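Local coordinates for RNA pseudouridylate synthase domain-containing protein 1 (Homo sapiens, PDB 5VBB) that probably binds RNA and isomerises uridine to pseudouridine within it, at residues I114-G119 / C131-Q136; S144-V149 / H174-H179. All coordinates share one frame; numbering follows the deposited sequence.

Interaction 1: I114-G119 / C131-Q136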
ATOM      1  N   ILE A 114       4.031   6.883  13.413  1.00 34.43           N
ATOM      2  CA  ILE A 114       2.842   6.247  14.007  1.00 33.82           C
ATOM      3  C   ILE A 114       3.336   4.946  14.560  1.00 37.63           C
ATOM      4  O   ILE A 114       3.735   4.053  13.799  1.00 34.17           O
ATOM      5  CB  ILE A 114       1.703   6.002  13.014  1.00 35.92           C
ATOM      6  CG1 ILE A 114       1.470   7.245  12.113  1.00 37.95           C
ATOM      7  CG2 ILE A 114       0.453   5.628  13.819  1.00 37.72           C
ATOM      8  CD1 ILE A 114       0.640   7.014  10.945  1.00 43.77           C
ATOM      9  N   SER A 115       3.332   4.839  15.872  1.00 34.54           N
ATOM     10  CA  SER A 115       3.930   3.700  16.565  1.00 35.19           C
ATOM     11  C   SER A 115       2.939   2.877  17.385  1.00 41.62           C
ATOM     12  O   SER A 115       3.367   1.895  17.970  1.00 39.88           O
ATOM     13  CB  SER A 115       5.029   4.227  17.482  1.00 38.36           C
ATOM     14  OG  SER A 115       4.493   5.090  18.475  1.00 41.82           O
ATOM     15  N   HIS A 116       1.642   3.249  17.444  1.00 39.99           N
ATOM     16  CA  HIS A 116       0.658   2.500  18.241  1.00 43.29           C
ATOM     17  C   HIS A 116       0.652   1.063  17.785  1.00 42.89           C
ATOM     18  O   HIS A 116       0.602   0.807  16.583  1.00 38.39           O
ATOM     19  CB  HIS A 116      -0.773   3.022  18.060  1.00 47.69           C
ATOM     20  CG  HIS A 116      -1.029   4.420  18.528  1.00 54.30           C
ATOM     21  ND1 HIS A 116      -0.271   5.008  19.523  1.00 58.36           N
ATOM     22  CD2 HIS A 116      -1.973   5.296  18.116  1.00 57.47           C
ATOM     23  CE1 HIS A 116      -0.778   6.221  19.685  1.00 58.85           C
ATOM     24  NE2 HIS A 116      -1.791   6.440  18.838  1.00 58.36           N
ATOM     25  N   ALA A 117       0.690   0.132  18.738  1.00 40.95           N
ATOM     26  CA  ALA A 117       0.702  -1.297  18.444  1.00 38.68           C
ATOM     27  C   ALA A 117      -0.663  -1.713  17.862  1.00 41.91           C
ATOM     28  O   ALA A 117      -1.676  -1.126  18.221  1.00 40.99           O
ATOM     29  CB  ALA A 117       1.034  -2.090  19.699  1.00 38.74           C
ATOM     30  N   ILE A 118      -0.653  -2.701  16.943  1.00 37.62           N
ATOM     31  CA  ILE A 118      -1.824  -3.216  16.242  1.00 36.25           C
ATOM     32  C   ILE A 118      -2.088  -4.622  16.708  1.00 40.71           C
ATOM     33  O   ILE A 118      -1.197  -5.445  16.686  1.00 41.75           O
ATOM     34  CB  ILE A 118      -1.635  -3.125  14.710  1.00 37.19           C
ATOM     35  CG1 ILE A 118      -1.473  -1.648  14.322  1.00 36.54           C
ATOM     36  CG2 ILE A 118      -2.826  -3.757  13.956  1.00 39.91           C
ATOM     37  CD1 ILE A 118      -1.211  -1.329  12.848  1.00 33.36           C
ATOM     38  N   GLY A 119      -3.303  -4.866  17.167  1.00 40.56           N
ATOM     39  CA  GLY A 119      -3.757  -6.186  17.563  1.00 41.27           C
ATOM     40  C   GLY A 119      -4.926  -6.610  16.706  1.00 44.64           C
ATOM     41  O   GLY A 119      -5.333  -5.898  15.781  1.00 40.48           O
ATOM     42  N   CYS A 131      -7.130  -3.690  15.092  1.00 42.13           N
ATOM     43  CA  CYS A 131      -7.383  -2.551  15.977  1.00 43.64           C
ATOM     44  C   CYS A 131      -6.112  -2.041  16.617  1.00 45.29           C
ATOM     45  O   CYS A 131      -5.128  -2.749  16.697  1.00 42.88           O
ATOM     46  CB  CYS A 131      -8.378  -2.947  17.064  1.00 48.05           C
ATOM     47  SG  CYS A 131      -7.866  -4.390  18.021  1.00 54.44           S
ATOM     48  N   ILE A 132      -6.197  -0.840  17.176  1.00 44.10           N
ATOM     49  CA  ILE A 132      -5.106  -0.195  17.907  1.00 45.30           C
ATOM     50  C   ILE A 132      -5.133  -0.689  19.332  1.00 47.77           C
ATOM     51  O   ILE A 132      -6.223  -0.823  19.899  1.00 45.37           O
ATOM     52  CB  ILE A 132      -5.311   1.354  17.874  1.00 51.01           C
ATOM     53  CG1 ILE A 132      -5.229   1.865  16.439  1.00 52.52           C
ATOM     54  CG2 ILE A 132      -4.321   2.074  18.744  1.00 55.27           C
ATOM     55  CD1 ILE A 132      -3.777   1.878  15.836  1.00 56.80           C
ATOM     56  N   GLU A 133      -3.944  -0.848  19.955  1.00 45.95           N
ATOM     57  CA  GLU A 133      -3.800  -1.258  21.369  1.00 47.84           C
ATOM     58  C   GLU A 133      -4.587  -0.294  22.234  1.00 52.43           C
ATOM     59  O   GLU A 133      -4.658   0.887  21.902  1.00 52.19           O
ATOM     60  CB  GLU A 133      -2.318  -1.213  21.797  1.00 50.09           C
ATOM     61  CG  GLU A 133      -1.844   0.217  22.054  1.00 61.98           C
ATOM     62  CD  GLU A 133      -0.376   0.449  22.291  1.00 69.78           C
ATOM     63  OE1 GLU A 133       0.067   0.269  23.446  1.00 77.54           O
ATOM     64  OE2 GLU A 133       0.283   0.986  21.374  1.00 40.30           O
ATOM     65  N   GLY A 134      -5.225  -0.780  23.286  1.00 51.64           N
ATOM     66  CA  GLY A 134      -6.034   0.094  24.132  1.00 52.17           C
ATOM     67  C   GLY A 134      -7.505   0.182  23.732  1.00 56.02           C
ATOM     68  O   GLY A 134      -8.349   0.442  24.598  1.00 56.04           O
ATOM     69  N   SER A 135      -7.839  -0.007  22.439  0.50 51.09           N
ATOM     70  CA  SER A 135      -9.238   0.018  22.006  0.50 51.68           C
ATOM     71  C   SER A 135      -9.966  -1.211  22.575  0.50 58.31           C
ATOM     72  O   SER A 135      -9.321  -2.198  22.935  0.50 56.48           O
ATOM     73  CB  SER A 135      -9.347   0.067  20.486  0.50 51.88           C
ATOM     74  OG  SER A 135      -8.903  -1.139  19.892  0.50 53.25           O
ATOM     75  N   GLN A 136     -11.296  -1.121  22.710  1.00 59.13           N
ATOM     76  CA  GLN A 136     -12.118  -2.197  23.313  1.00 61.44           C
ATOM     77  C   GLN A 136     -11.927  -3.551  22.598  1.00 63.60           C
ATOM     78  O   GLN A 136     -11.990  -3.614  21.374  1.00 62.08           O
ATOM     79  CB  GLN A 136     -13.632  -1.833  23.351  1.00 63.54           C
TER
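Ala117 and Glu133 are clasped twice, once through the backbone and once through a side chain. The carboxylate of Glu133 accepts a hydrogen bond from the amide of Ala117, with Ala117 N 2.8 Å from Glu133 OE2 and a nearly straight N-H...O angle of 165°; the donor comes in from above the carboxylate plane. In return the Glu133 amide bonds to the carbonyl of Ala117, Glu133 N to Ala117 O being 2.9 Å. The first torsion of Glu133 (chi1 77°) sets CG between its own backbone N and carbonyl carbon, and from there the chain runs extended to CD, alongside the Ala117 methyl. Two residues further along, past the Ile118-Ile132 pair, Gly119 and Cys131 are bonded in both directions, with Gly119 N to Cys131 O at 2.8 Å and Cys131 N to Gly119 O at 2.9 Å.

This is an antiparallel beta hairpin of strands 118-121 and 130-132, in which Ile118 and Ile132 form the non-hydrogen-bonded pair and Gly119 and Cys131 the hydrogen-bonded one. Both isoleucines project from one face of the sheet, against helix 175-182. Ile132 also reaches back to His116: its CG2 branch lies 3.7 Å from His116 CB, and the imidazole slants across it.

At the end of strand 130-132 a type II turn, Ile132 to Ser135, leads the chain away. Ile132 O is gripped there by two donors, the amide of Ser135 and its hydroxyl, with Ser135 OG 2.7 Å from Ile132 O in the carbonyl plane. On the sheet face away from the isoleucines, Cys131 SG sits 3.7 Å from Gly119 O and is joined in a disulfide to Cys138, which ties the edge strand 130-132 covalently to the start of the third strand, 138-142.

Interaction 2: S144-V149 / H174-H179. With SO4 (sulfate ion), chain B.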
ATOM      1  N   SER A 144       4.606  -2.230  15.792  1.00 33.06           N
ATOM      2  CA  SER A 144       4.081  -1.478  14.673  1.00 31.81           C
ATOM      3  C   SER A 144       4.764  -0.170  14.508  1.00 34.39           C
ATOM      4  O   SER A 144       4.972   0.534  15.496  1.00 35.69           O
ATOM      5  CB  SER A 144       2.582  -1.256  14.867  1.00 37.14           C
ATOM      6  OG  SER A 144       1.878  -2.445  15.191  1.00 41.19           O
ATOM      7  N   LEU A 145       5.087   0.185  13.274  1.00 30.51           N
ATOM      8  CA  LEU A 145       5.704   1.477  12.999  1.00 32.72           C
ATOM      9  C   LEU A 145       5.456   1.878  11.557  1.00 34.54           C
ATOM     10  O   LEU A 145       5.903   1.182  10.632  1.00 32.59           O
ATOM     11  CB  LEU A 145       7.194   1.445  13.264  1.00 34.48           C
ATOM     12  CG  LEU A 145       7.944   2.801  13.082  1.00 42.16           C
ATOM     13  CD1 LEU A 145       7.358   3.880  13.906  1.00 44.55           C
ATOM     14  CD2 LEU A 145       9.312   2.668  13.502  1.00 45.17           C
ATOM     15  N   THR A 146       4.791   3.017  11.376  1.00 31.73           N
ATOM     16  CA  THR A 146       4.506   3.618  10.079  1.00 32.21           C
ATOM     17  C   THR A 146       5.008   5.041  10.077  1.00 38.10           C
ATOM     18  O   THR A 146       4.621   5.852  10.929  1.00 39.01           O
ATOM     19  CB  THR A 146       3.002   3.648   9.715  1.00 36.25           C
ATOM     20  OG1 THR A 146       2.475   2.344   9.696  1.00 36.34           O
ATOM     21  CG2 THR A 146       2.759   4.255   8.336  1.00 35.99           C
ATOM     22  N   ASP A 147       5.872   5.334   9.137  1.00 33.32           N
ATOM     23  CA  ASP A 147       6.372   6.675   8.907  1.00 34.57           C
ATOM     24  C   ASP A 147       5.499   7.342   7.840  1.00 35.37           C
ATOM     25  O   ASP A 147       5.375   6.833   6.733  1.00 35.69           O
ATOM     26  CB  ASP A 147       7.817   6.588   8.468  1.00 37.34           C
ATOM     27  CG  ASP A 147       8.509   7.891   8.195  1.00 47.99           C
ATOM     28  OD1 ASP A 147       8.182   8.887   8.860  1.00 46.46           O
ATOM     29  OD2 ASP A 147       9.457   7.892   7.385  1.00 56.95           O
ATOM     30  N   LEU A 148       4.901   8.463   8.170  1.00 34.17           N
ATOM     31  CA  LEU A 148       3.976   9.179   7.272  1.00 31.66           C
ATOM     32  C   LEU A 148       4.591  10.533   6.934  1.00 36.36           C
ATOM     33  O   LEU A 148       4.849  11.319   7.845  1.00 37.17           O
ATOM     34  CB  LEU A 148       2.630   9.377   7.995  1.00 31.66           C
ATOM     35  CG  LEU A 148       1.472  10.070   7.263  1.00 33.18           C
ATOM     36  CD1 LEU A 148       0.150   9.660   7.848  1.00 34.97           C
ATOM     37  CD2 LEU A 148       1.544  11.629   7.339  1.00 34.92           C
ATOM     38  N   VAL A 149       4.704  10.848   5.651  1.00 33.11           N
ATOM     39  CA  VAL A 149       5.196  12.136   5.150  1.00 33.70           C
ATOM     40  C   VAL A 149       4.048  12.786   4.323  1.00 37.07           C
ATOM     41  O   VAL A 149       3.561  12.203   3.335  1.00 35.75           O
ATOM     42  CB  VAL A 149       6.485  11.937   4.296  1.00 36.10           C
ATOM     43  CG1 VAL A 149       6.987  13.261   3.732  1.00 37.72           C
ATOM     44  CG2 VAL A 149       7.591  11.277   5.121  1.00 36.12           C
ATOM     45  N   HIS A 174      -3.341  -4.977   7.503  1.00 34.76           N
ATOM     46  CA  HIS A 174      -4.023  -3.674   7.347  1.00 34.86           C
ATOM     47  C   HIS A 174      -3.315  -2.523   8.105  1.00 37.09           C
ATOM     48  O   HIS A 174      -3.962  -1.555   8.503  1.00 34.94           O
ATOM     49  CB  HIS A 174      -5.471  -3.766   7.808  1.00 36.02           C
ATOM     50  CG  HIS A 174      -6.272  -4.855   7.162  1.00 39.60           C
ATOM     51  ND1 HIS A 174      -7.399  -5.355   7.771  1.00 41.73           N
ATOM     52  CD2 HIS A 174      -6.084  -5.505   5.992  1.00 40.75           C
ATOM     53  CE1 HIS A 174      -7.893  -6.262   6.938  1.00 41.36           C
ATOM     54  NE2 HIS A 174      -7.122  -6.403   5.870  1.00 40.81           N
ATOM     55  N   GLN A 175      -2.003  -2.633   8.318  1.00 34.15           N
ATOM     56  CA  GLN A 175      -1.252  -1.640   9.104  1.00 32.60           C
ATOM     57  C   GLN A 175      -1.488  -0.206   8.734  1.00 36.88           C
ATOM     58  O   GLN A 175      -1.773   0.618   9.594  1.00 36.08           O
ATOM     59  CB  GLN A 175       0.237  -1.876   8.964  1.00 34.46           C
ATOM     60  CG  GLN A 175       1.055  -0.879   9.759  1.00 34.03           C
ATOM     61  CD  GLN A 175       2.447  -1.328  10.073  1.00 39.26           C
ATOM     62  OE1 GLN A 175       2.707  -2.498  10.396  1.00 34.31           O
ATOM     63  NE2 GLN A 175       3.388  -0.416   9.990  1.00 33.70           N
ATOM     64  N   LEU A 176      -1.322   0.107   7.460  1.00 34.68           N
ATOM     65  CA  LEU A 176      -1.398   1.495   7.003  1.00 35.46           C
ATOM     66  C   LEU A 176      -2.805   2.024   7.181  1.00 39.22           C
ATOM     67  O   LEU A 176      -2.997   3.154   7.622  1.00 38.66           O
ATOM     68  CB  LEU A 176      -0.988   1.563   5.516  1.00 35.10           C
ATOM     69  CG  LEU A 176       0.390   1.001   5.228  1.00 39.57           C
ATOM     70  CD1 LEU A 176       0.657   0.962   3.769  1.00 43.28           C
ATOM     71  CD2 LEU A 176       1.461   1.776   5.960  1.00 38.85           C
ATOM     72  N   ARG A 177      -3.795   1.183   6.895  1.00 35.09           N
ATOM     73  CA  ARG A 177      -5.178   1.604   7.021  1.00 35.47           C
ATOM     74  C   ARG A 177      -5.568   1.791   8.465  1.00 39.14           C
ATOM     75  O   ARG A 177      -6.304   2.723   8.790  1.00 38.73           O
ATOM     76  CB  ARG A 177      -6.099   0.575   6.377  1.00 32.13           C
ATOM     77  CG  ARG A 177      -5.909   0.474   4.871  1.00 33.19           C
ATOM     78  CD  ARG A 177      -6.335  -0.883   4.374  1.00 37.17           C
ATOM     79  NE  ARG A 177      -7.798  -0.964   4.371  1.00 43.05           N
ATOM     80  CZ  ARG A 177      -8.509  -1.991   3.924  1.00 54.68           C
ATOM     81  NH1 ARG A 177      -7.905  -3.077   3.457  1.00 42.96           N
ATOM     82  NH2 ARG A 177      -9.829  -1.949   3.953  1.00 44.58           N
ATOM     83  N   VAL A 178      -5.075   0.911   9.343  1.00 36.77           N
ATOM     84  CA  VAL A 178      -5.411   1.027  10.765  1.00 36.24           C
ATOM     85  C   VAL A 178      -4.730   2.250  11.381  1.00 38.13           C
ATOM     86  O   VAL A 178      -5.359   2.986  12.162  1.00 36.33           O
ATOM     87  CB  VAL A 178      -5.051  -0.273  11.498  1.00 40.37           C
ATOM     88  CG1 VAL A 178      -5.167  -0.112  13.028  1.00 41.90           C
ATOM     89  CG2 VAL A 178      -5.918  -1.410  10.995  1.00 40.25           C
ATOM     90  N   HIS A 179      -3.439   2.429  11.083  1.00 35.47           N
ATOM     91  CA  HIS A 179      -2.666   3.541  11.623  1.00 34.14           C
ATOM     92  C   HIS A 179      -3.224   4.909  11.184  1.00 37.93           C
ATOM     93  O   HIS A 179      -3.294   5.820  12.008  1.00 35.44           O
ATOM     94  CB  HIS A 179      -1.197   3.422  11.240  1.00 33.58           C
ATOM     95  CG  HIS A 179      -0.326   2.687  12.232  1.00 35.39           C
ATOM     96  ND1 HIS A 179       0.971   2.371  11.925  1.00 36.20           N
ATOM     97  CD2 HIS A 179      -0.596   2.241  13.486  1.00 36.17           C
ATOM     98  CE1 HIS A 179       1.454   1.734  12.989  1.00 35.61           C
ATOM     99  NE2 HIS A 179       0.554   1.700  13.974  1.00 36.12           N
TER
HETATM  100  S   SO4 B 301      -9.855  -5.474   1.595  1.00 51.06           S
HETATM  101  O1  SO4 B 301      -9.788  -4.968   2.974  1.00 54.16           O
HETATM  102  O2  SO4 B 301      -9.880  -6.941   1.659  1.00 52.21           O
HETATM  103  O3  SO4 B 301     -11.026  -4.972   0.906  1.00 48.94           O
HETATM  104  O4  SO4 B 301      -8.698  -5.008   0.839  1.00 46.76           O
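Thr146 and His179 share a hydrogen bond, Thr146 OG1 to His179 ND1 at 2.7 Å, with the hydroxyl at the edge of the imidazole and in its plane. The same oxygen also accepts a hydrogen bond from Gln175 NE2, which lies 2.9 Å from Thr146 OG1, at an N-H...O angle of 164° and close to the amide plane. One buried hydroxyl thus links two side chains a helical turn apart. The hydroxyl can reach both because OG1 is anti to the Thr146 carbonyl carbon (chi1 -59°), which places CG2 anti to the backbone N. The other end of the Gln175 amide is held by Thr170 OG1 and Arg172 N, so its flat group is fixed at both ends.

The apolar part is the methyl, Thr146 CG2, 3.7 Å from Leu176 CD2, the two side chains crossing at about a right angle. Ser144 CB simply packs on the imidazole, 3.7 Å from His179 NE2, a nitrogen hydrogen-bonded to His116 O.

Ionic contacts gather on another side of the helix. Arg177 NH1 donates to sulfate O1 at 2.7 Å, edge-on to the guanidinium, and forms a salt bridge with Asp67, the active-site aspartate by similarity. Arg177 NH2 forms a second salt bridge, to Asp190. The sulfate probably came from the crystallisation liquor; its site is consistent with a place for an RNA phosphate.

His174 is N-cap of helix 175-182, whose residues 175-179 cross strand 146-149 at -67°, the segment axes 9.9 Å apart at closest approach. That strand runs in the large antiparallel sheet between 111-114 and 159-168, and Leu166 of the latter supports both Thr146 and Leu176.

Interaction 2 is buried, its centre about 10 Å from that of the chain; the centre of interaction 1 is about 19 Å from the chain's centre, and the contact is only partly buried. Their chemistry follows their places: backbone pairing, aided by a carboxylate, closes the peripheral hairpin, while side chains bridge strand and helix in the interior. The two meet through shared elements. Ile114 N bonds to Thr146 O where strands 111-114 and 146-156 pair, and His116 O accepts from His179 NE2, so one imidazole serves both contacts with its two nitrogens. Helix 175-182 backs both, receiving Ile118 and Ile132 of the hairpin and Thr146 of the large sheet.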